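Local structure of hypothetical protein TM1553 (Thermotoga maritima, 1VRM) at residues 55-58 and 64-67; 142-147 and 151-156; 212-217 and 261-266. The protein probably acts as an ApbE-type flavin transferase, which attaches FMN taken from FAD covalently to target proteins. All coordinates share one frame; numbering follows the deposited sequence. Where two conformers were deposited one is given.

Overall arrangement
Helix 83-98 is the element contacts 1 and 2 share: Lys58 and Val67 of contact 1 rest on its Thr85, while Phe145 and Val152 of contact 2 pack on residues a little further along it. The two contacts do not touch; their centres are about 19 Å apart and their nearest atoms about 8 Å. Contact 3 lies across the centre of the chain from both, where a loop meets strand 262-269 of the eight-stranded antiparallel sheet, its centre about 30 Å from that of contact 1 and about 36 Å from that of contact 2. All three belong to the ApbE family region and follow one another along the chain. None can be tied by geometry alone to a flavin or metal site.

Contact 1 (55-58 and 64-67); sequences ITYK and ERSV
Arg65 lays its guanidinium over the ring of Tyr57 in a cation-pi stack, with Arg65 CZ 4.1 Å from the ring centroid and the two planes tilted by 23°. It is NH2 that sits over the middle of the ring, coming within 3.4 Å of Tyr57 CG. The bend in the arginine chain at chi3 (-81°) folds the group back over the tyrosine, so that the two side chains run alongside each other in the same direction. Asp63 takes the NE of Arg65 in a salt bridge, which should help to fix the rotation of the guanidinium above the ring.

The polar link is one backbone hydrogen bond, from Val67 N to Lys58 O, 2.8 Å long and bent to 144° at the hydrogen. The same oxygen receives a CA-H...O contact from Ser66 CA at 3.3 Å. Ser66 is the N-cap of helix 67-72: its OG binds the backbone N of Lys69 and the carbonyl of Ser60, tying the helix start to the connecting loop.

Apolar packing is slight: in one of the two conformers of Val67, its CG1 lies 4.0 Å from Lys58 CG. From there the fully extended lysine carries its NZ away to salt bridges with Glu84 and Asp82.

In the fold this is a helix-loop-helix connection at the surface, joining the C-terminal end of helix 41-58 to the start of helix 67-72. Lys58 and Val67 both touch Thr85 of helix 83-98, whereas Ile55, further back on helix 41-58, packs against Tyr169, Ala170 and Arg173 of helix 166-181.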
loop_
_atom_site.group_PDB
_atom_site.type_symbol
_atom_site.label_atom_id
_atom_site.label_comp_id
_atom_site.label_asym_id
_atom_site.label_seq_id
_atom_site.Cartn_x
_atom_site.Cartn_y
_atom_site.Cartn_z
ATOM N N ILE A 55 10.994 8.441 2.986
ATOM C CA ILE A 55 9.872 7.664 3.546
ATOM C C ILE A 55 10.277 6.172 3.612
ATOM O O ILE A 55 9.951 5.460 4.560
ATOM C CB ILE A 55 8.587 7.873 2.692
ATOM C CG1 ILE A 55 8.130 9.292 2.897
ATOM C CG2 ILE A 55 7.569 6.777 2.964
ATOM C CD1 ILE A 55 7.108 9.697 1.901
ATOM N N THR A 56 10.991 5.692 2.589
ATOM C CA THR A 56 11.453 4.303 2.551
ATOM C C THR A 56 12.231 3.940 3.825
ATOM O O THR A 56 12.001 2.880 4.418
ATOM C CB THR A 56 12.333 4.005 1.318
ATOM O OG1 THR A 56 11.580 4.248 0.119
ATOM C CG2 THR A 56 12.754 2.555 1.289
ATOM N N TYR A 57 13.151 4.826 4.202
ATOM C CA TYR A 57 14.027 4.541 5.343
ATOM C C TYR A 57 13.361 4.874 6.670
ATOM O O TYR A 57 13.523 4.137 7.668
ATOM C CB TYR A 57 15.367 5.247 5.193
ATOM C CG TYR A 57 16.053 4.770 3.915
ATOM C CD1 TYR A 57 16.178 3.400 3.663
ATOM C CD2 TYR A 57 16.472 5.653 2.954
ATOM C CE1 TYR A 57 16.749 2.932 2.486
ATOM C CE2 TYR A 57 17.053 5.193 1.773
ATOM C CZ TYR A 57 17.182 3.836 1.551
ATOM O OH TYR A 57 17.760 3.364 0.381
ATOM N N LYS A 58 12.575 5.946 6.691
ATOM C CA LYS A 58 11.975 6.396 7.932
ATOM C C LYS A 58 10.950 5.425 8.474
ATOM O O LYS A 58 10.794 5.297 9.707
ATOM C CB LYS A 58 11.334 7.769 7.759
ATOM C CG LYS A 58 10.685 8.308 9.007
ATOM C CD LYS A 58 10.297 9.755 8.885
ATOM C CE LYS A 58 9.576 10.232 10.136
ATOM N NZ LYS A 58 9.235 11.673 10.035
ATOM N N GLU A 64 18.062 0.948 10.274
ATOM C CA GLU A 64 18.396 1.470 11.599
ATOM C C GLU A 64 17.910 2.897 11.797
ATOM O O GLU A 64 17.731 3.319 12.930
ATOM C CB GLU A 64 19.914 1.379 11.888
ATOM C CG GLU A 64 20.483 -0.042 11.934
ATOM C CD GLU A 64 19.880 -0.940 13.015
ATOM O OE1 GLU A 64 19.166 -0.437 13.916
ATOM O OE2 GLU A 64 20.134 -2.170 12.958
ATOM N N ARG A 65 17.667 3.632 10.713
ATOM C CA ARG A 65 17.191 5.021 10.794
ATOM C C ARG A 65 15.669 5.109 10.966
ATOM O O ARG A 65 15.098 6.197 10.990
ATOM C CB ARG A 65 17.580 5.774 9.514
ATOM C CG ARG A 65 19.110 5.795 9.231
ATOM C CD ARG A 65 19.415 6.227 7.785
ATOM N NE ARG A 65 19.280 5.152 6.808
ATOM C CZ ARG A 65 19.514 5.301 5.504
ATOM N NH1 ARG A 65 19.926 6.471 5.015
ATOM N NH2 ARG A 65 19.366 4.269 4.682
ATOM N N SER A 66 15.002 3.976 10.982
ATOM C CA SER A 66 13.566 3.969 10.947
ATOM C C SER A 66 12.916 4.284 12.305
ATOM O O SER A 66 13.272 3.724 13.336
ATOM C CB SER A 66 13.051 2.595 10.491
ATOM O OG SER A 66 11.661 2.503 10.683
ATOM N N VAL A 67 11.890 5.108 12.270
ATOM C CA VAL A 67 11.081 5.393 13.483
ATOM C C VAL A 67 10.138 4.194 13.790
ATOM O O VAL A 67 9.754 3.981 14.951
ATOM C CB VAL A 67 10.270 6.684 13.281
ATOM C CG1 VAL A 67 9.160 6.501 12.228
ATOM C CG2 VAL A 67 9.758 7.207 14.578
#

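Contact 2 (142-147 and 151-156); sequences NVLFDD and RVMVKN
Asp146 and Arg151 form a salt bridge near the turn of this antiparallel beta hairpin, with the carboxylate at the edge of the guanidinium and the planes 60° apart. The arginine chain bends at chi3 (-68°), which brings Arg151 NE (2.9 Å) and NH2 (2.8 Å) round to Asp146 OD2, near the guanidinium plane; Asn149 in the turn gives that oxygen a further hydrogen bond. The Phe145 ring meets Val152 CG2 obliquely, beside Ile89 and Cys93 of helix 83-98.

Along the strands, Leu144 with Met153 and Asp146 with Arg151 are hydrogen-bonded pairs, each joined by two backbone bonds. Lys155 N adds another to Asn142 O. The intervening pairs, Val143 with Val154 and Phe145 with Val152, send their side chains to one face of the sheet, where Phe145 and Val152 meet that helix and Val143 CG1 touches Val152 CG1 at 3.8 Å. On the other face Leu144 CD1 presses tightly on CE of Met153, a selenomethionine, 3.4 Å away. Strand 151-154 is the middle strand of three, bonded also to Val79. At the open end the amides of Asn142 and Asn156 stand perpendicular, and Asn156 ND2 reaches Asn142 OD1 at 2.7 Å from above its carbonyl plane.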
loop_
_atom_site.group_PDB
_atom_site.type_symbol
_atom_site.label_atom_id
_atom_site.label_comp_id
_atom_site.label_asym_id
_atom_site.label_seq_id
_atom_site.Cartn_x
_atom_site.Cartn_y
_atom_site.Cartn_z
ATOM N N ASN A 142 -3.636 -2.994 19.880
ATOM C CA ASN A 142 -2.456 -3.033 20.737
ATOM C C ASN A 142 -1.549 -1.829 20.543
ATOM O O ASN A 142 -0.525 -1.722 21.193
ATOM C CB ASN A 142 -1.690 -4.322 20.506
ATOM C CG ASN A 142 -2.450 -5.512 20.963
ATOM O OD1 ASN A 142 -2.741 -5.664 22.174
ATOM N ND2 ASN A 142 -2.817 -6.387 20.015
ATOM N N VAL A 143 -1.875 -0.955 19.595
ATOM C CA VAL A 143 -1.130 0.306 19.446
ATOM C C VAL A 143 -1.867 1.399 20.188
ATOM O O VAL A 143 -3.026 1.712 19.835
ATOM C CB VAL A 143 -1.022 0.714 17.989
ATOM C CG1 VAL A 143 -0.088 1.951 17.834
ATOM C CG2 VAL A 143 -0.511 -0.482 17.157
ATOM N N LEU A 144 -1.211 1.964 21.197
ATOM C CA LEU A 144 -1.817 2.990 22.066
ATOM C C LEU A 144 -1.197 4.335 21.758
ATOM O O LEU A 144 -0.005 4.424 21.403
ATOM C CB LEU A 144 -1.577 2.659 23.529
ATOM C CG LEU A 144 -1.927 1.224 23.941
ATOM C CD1 LEU A 144 -1.746 1.035 25.438
ATOM C CD2 LEU A 144 -3.330 0.854 23.502
ATOM N N PHE A 145 -2.024 5.381 21.905
ATOM C CA PHE A 145 -1.656 6.741 21.542
ATOM C C PHE A 145 -1.789 7.677 22.718
ATOM O O PHE A 145 -2.748 7.580 23.472
ATOM C CB PHE A 145 -2.579 7.219 20.428
ATOM C CG PHE A 145 -2.435 6.437 19.167
ATOM C CD1 PHE A 145 -1.425 6.735 18.304
ATOM C CD2 PHE A 145 -3.293 5.402 18.853
ATOM C CE1 PHE A 145 -1.251 6.006 17.121
ATOM C CE2 PHE A 145 -3.150 4.668 17.664
ATOM C CZ PHE A 145 -2.107 4.957 16.819
ATOM N N ASP A 146 -0.826 8.589 22.825
ATOM C CA ASP A 146 -0.838 9.708 23.759
ATOM C C ASP A 146 -0.821 10.998 22.919
ATOM O O ASP A 146 0.248 11.519 22.587
ATOM C CB ASP A 146 0.378 9.580 24.659
ATOM C CG ASP A 146 0.559 10.749 25.617
ATOM O OD1 ASP A 146 -0.274 11.681 25.612
ATOM O OD2 ASP A 146 1.555 10.687 26.378
ATOM N N ASP A 147 -2.011 11.532 22.628
ATOM C CA ASP A 147 -2.103 12.789 21.872
ATOM C C ASP A 147 -1.501 13.994 22.612
ATOM O O ASP A 147 -0.909 14.852 21.975
ATOM C CB ASP A 147 -3.553 13.147 21.507
ATOM C CG ASP A 147 -4.237 12.103 20.645
ATOM O OD1 ASP A 147 -3.573 11.341 19.904
ATOM O OD2 ASP A 147 -5.488 12.044 20.727
ATOM N N ARG A 151 3.093 10.470 21.863
ATOM C CA ARG A 151 3.805 9.238 22.111
ATOM C C ARG A 151 2.947 8.080 21.662
ATOM O O ARG A 151 1.716 8.160 21.685
ATOM C CB ARG A 151 4.171 9.074 23.591
ATOM C CG ARG A 151 5.010 10.202 24.190
ATOM C CD ARG A 151 5.470 9.921 25.619
ATOM N NE ARG A 151 4.326 9.934 26.483
ATOM C CZ ARG A 151 4.364 9.828 27.812
ATOM N NH1 ARG A 151 5.518 9.637 28.438
ATOM N NH2 ARG A 151 3.233 9.928 28.487
ATOM N N VAL A 152 3.627 6.990 21.301
ATOM C CA VAL A 152 3.005 5.720 20.876
ATOM C C VAL A 152 3.565 4.616 21.780
ATOM O O VAL A 152 4.745 4.661 22.176
ATOM C CB VAL A 152 3.325 5.429 19.400
ATOM C CG1 VAL A 152 2.859 4.011 18.943
ATOM C CG2 VAL A 152 2.650 6.484 18.564
HETATM N N MSE A 153 2.727 3.644 22.097
HETATM C CA MSE A 153 3.201 2.447 22.785
HETATM C C MSE A 153 2.633 1.260 22.068
HETATM O O MSE A 153 1.467 1.275 21.672
HETATM C CB MSE A 153 2.802 2.415 24.266
HETATM C CG MSE A 153 3.191 1.058 24.865
HETATM SE SE MSE A 153 3.152 1.150 26.795
HETATM C CE MSE A 153 1.258 1.265 26.981
ATOM N N VAL A 154 3.459 0.214 21.957
ATOM C CA VAL A 154 2.994 -1.085 21.436
ATOM C C VAL A 154 2.962 -2.083 22.583
ATOM O O VAL A 154 3.981 -2.277 23.236
ATOM C CB VAL A 154 3.802 -1.635 20.265
ATOM C CG1 VAL A 154 3.492 -0.849 19.012
ATOM C CG2 VAL A 154 5.325 -1.685 20.531
ATOM N N LYS A 155 1.765 -2.630 22.866
ATOM C CA LYS A 155 1.622 -3.668 23.867
ATOM C C LYS A 155 1.472 -5.059 23.249
ATOM O O LYS A 155 1.295 -5.231 22.029
ATOM C CB LYS A 155 0.466 -3.396 24.808
ATOM C CG LYS A 155 -0.821 -3.297 24.214
ATOM C CD LYS A 155 -1.905 -3.116 25.295
ATOM C CE LYS A 155 -3.279 -3.300 24.686
ATOM N NZ LYS A 155 -4.338 -3.395 25.734
ATOM N N ASN A 156 1.594 -6.069 24.121
ATOM C CA ASN A 156 1.447 -7.465 23.731
ATOM C C ASN A 156 2.428 -7.883 22.653
ATOM O O ASN A 156 2.208 -8.874 21.943
ATOM C CB ASN A 156 0.010 -7.765 23.310
ATOM C CG ASN A 156 -0.935 -7.718 24.482
ATOM O OD1 ASN A 156 -0.614 -8.251 25.542
ATOM N ND2 ASN A 156 -2.057 -7.051 24.330
#

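Contact 3 (212-217 and 261-266)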
loop_
_atom_site.group_PDB
_atom_site.type_symbol
_atom_site.label_atom_id
_atom_site.label_comp_id
_atom_site.label_asym_id
_atom_site.label_seq_id
_atom_site.Cartn_x
_atom_site.Cartn_y
_atom_site.Cartn_z
ATOM N N LYS A 212 -3.030 -5.003 -14.925
ATOM C CA LYS A 212 -2.254 -6.152 -15.382
ATOM C C LYS A 212 -2.956 -7.469 -15.027
ATOM O O LYS A 212 -3.625 -7.604 -14.011
ATOM C CB LYS A 212 -0.841 -6.132 -14.790
ATOM C CG LYS A 212 -0.771 -6.393 -13.310
ATOM N N ASP A 213 -2.806 -8.435 -15.925
ATOM C CA ASP A 213 -3.202 -9.805 -15.650
ATOM C C ASP A 213 -2.316 -10.380 -14.554
ATOM O O ASP A 213 -1.107 -10.346 -14.658
ATOM C CB ASP A 213 -3.081 -10.591 -16.954
ATOM C CG ASP A 213 -3.562 -12.006 -16.855
ATOM O OD1 ASP A 213 -3.911 -12.493 -15.763
ATOM O OD2 ASP A 213 -3.596 -12.665 -17.937
ATOM N N PRO A 214 -2.902 -10.837 -13.447
ATOM C CA PRO A 214 -2.030 -11.440 -12.410
ATOM C C PRO A 214 -1.376 -12.762 -12.844
ATOM O O PRO A 214 -0.491 -13.275 -12.149
ATOM C CB PRO A 214 -2.979 -11.690 -11.238
ATOM C CG PRO A 214 -4.335 -11.486 -11.723
ATOM C CD PRO A 214 -4.323 -10.774 -13.035
ATOM N N ARG A 215 -1.781 -13.285 -13.990
ATOM C CA ARG A 215 -1.215 -14.544 -14.528
ATOM C C ARG A 215 -0.904 -14.440 -16.027
ATOM O O ARG A 215 -1.101 -15.398 -16.789
ATOM C CB ARG A 215 -2.136 -15.724 -14.259
ATOM C CG ARG A 215 -2.292 -16.096 -12.774
ATOM C CD ARG A 215 -0.968 -16.552 -12.124
ATOM N NE ARG A 215 -1.241 -17.089 -10.798
ATOM C CZ ARG A 215 -1.245 -16.364 -9.683
ATOM N NH1 ARG A 215 -0.970 -15.049 -9.731
ATOM N NH2 ARG A 215 -1.526 -16.954 -8.544
ATOM N N GLY A 216 -0.422 -13.291 -16.448
ATOM C CA GLY A 216 -0.010 -13.127 -17.815
ATOM C C GLY A 216 0.648 -11.819 -18.051
ATOM O O GLY A 216 0.692 -10.977 -17.167
ATOM N N ASP A 217 1.130 -11.629 -19.267
ATOM C CA ASP A 217 1.825 -10.418 -19.599
ATOM C C ASP A 217 0.886 -9.390 -20.238
ATOM O O ASP A 217 1.307 -8.289 -20.549
ATOM C CB ASP A 217 2.997 -10.743 -20.535
ATOM C CG ASP A 217 4.228 -11.273 -19.790
ATOM O OD1 ASP A 217 4.281 -11.175 -18.538
ATOM O OD2 ASP A 217 5.148 -11.770 -20.492
ATOM N N GLY A 261 -7.790 -17.343 -2.383
ATOM C CA GLY A 261 -9.016 -17.181 -3.142
ATOM C C GLY A 261 -9.028 -16.004 -4.096
ATOM O O GLY A 261 -9.954 -15.870 -4.896
ATOM N N VAL A 262 -7.954 -15.215 -4.080
ATOM C CA VAL A 262 -7.899 -13.935 -4.815
ATOM C C VAL A 262 -6.518 -13.748 -5.455
ATOM O O VAL A 262 -5.488 -13.994 -4.819
ATOM C CB VAL A 262 -8.172 -12.726 -3.854
ATOM C CG1 VAL A 262 -8.212 -11.410 -4.655
ATOM C CG2 VAL A 262 -9.441 -12.920 -3.085
ATOM N N TRP A 263 -6.472 -13.360 -6.727
ATOM C CA TRP A 263 -5.233 -13.084 -7.401
ATOM C C TRP A 263 -4.844 -11.601 -7.339
ATOM O O TRP A 263 -3.667 -11.244 -7.119
ATOM C CB TRP A 263 -5.244 -13.581 -8.837
ATOM C CG TRP A 263 -5.149 -15.093 -8.964
ATOM C CD1 TRP A 263 -4.801 -15.995 -8.001
ATOM C CD2 TRP A 263 -5.338 -15.859 -10.173
ATOM N NE1 TRP A 263 -4.799 -17.279 -8.531
ATOM C CE2 TRP A 263 -5.105 -17.211 -9.861
ATOM C CE3 TRP A 263 -5.651 -15.517 -11.474
ATOM C CZ2 TRP A 263 -5.208 -18.225 -10.825
ATOM C CZ3 TRP A 263 -5.750 -16.541 -12.432
ATOM C CH2 TRP A 263 -5.539 -17.851 -12.092
ATOM N N SER A 264 -5.822 -10.725 -7.537
ATOM C CA SER A 264 -5.557 -9.282 -7.370
ATOM C C SER A 264 -6.786 -8.464 -7.090
ATOM O O SER A 264 -7.914 -8.881 -7.379
ATOM C CB SER A 264 -4.832 -8.707 -8.566
ATOM O OG SER A 264 -5.644 -8.720 -9.710
ATOM N N VAL A 265 -6.571 -7.313 -6.464
ATOM C CA VAL A 265 -7.651 -6.348 -6.263
ATOM C C VAL A 265 -7.067 -4.982 -6.623
ATOM O O VAL A 265 -5.991 -4.635 -6.137
ATOM C CB VAL A 265 -8.115 -6.287 -4.799
ATOM C CG1 VAL A 265 -9.075 -5.105 -4.574
ATOM C CG2 VAL A 265 -8.741 -7.616 -4.329
ATOM N N THR A 266 -7.787 -4.252 -7.470
ATOM C CA THR A 266 -7.398 -2.935 -7.972
ATOM C C THR A 266 -8.457 -1.945 -7.517
ATOM O O THR A 266 -9.663 -2.207 -7.692
ATOM C CB THR A 266 -7.348 -2.906 -9.536
ATOM O OG1 THR A 266 -6.360 -3.867 -10.027
ATOM C CG2 THR A 266 -7.050 -1.538 -10.013
HETATM O O HOH W 1 -3.498 -7.377 -11.287
#
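Trp263 offers one face of its indole to Arg215, at a classic beta bulge where Trp263 and Ser264 together sit opposite Val307. The two side chains cross at about a right angle, and the arginine covers both parts of the indole: CG lies over the six-membered ring, 3.6 Å from its centroid, and CZ stands 3.8 Å above the centroid of the five-membered ring. A bend at chi2 (-63°) turns the chain over the indole, leaving the guanidinium and ring planes 28° apart, a cation-pi stack with a CH-pi contact beside it.

Polar partners probably help to hold the guanidinium in this rotation. NH1 reaches back to Pro214 O, 3.0 Å away, and NH2 forms a salt bridge with Asp235, whose backbone also bonds to Trp263. With an alanine in place of Trp263, the guanidinium would probably lose the surface it lies on, and a gap would open beside Arg215 CG.

At the CB end of Trp263, the Pro214 ring crosses the tryptophan side chain, with Pro214 CG 3.7 Å from Trp263 CB. An Asx turn shapes the loop here, Asp213 OD1 accepting from Arg215 N at 2.9 Å. The contact thus lays the loop between strands 207-212 and 219-225 against strand 262-269 of the large antiparallel sheet. One water spans the remaining distance, donating to Lys212 O at 2.7 Å and hydrogen-bonding Ser264 OG at 3.0 Å.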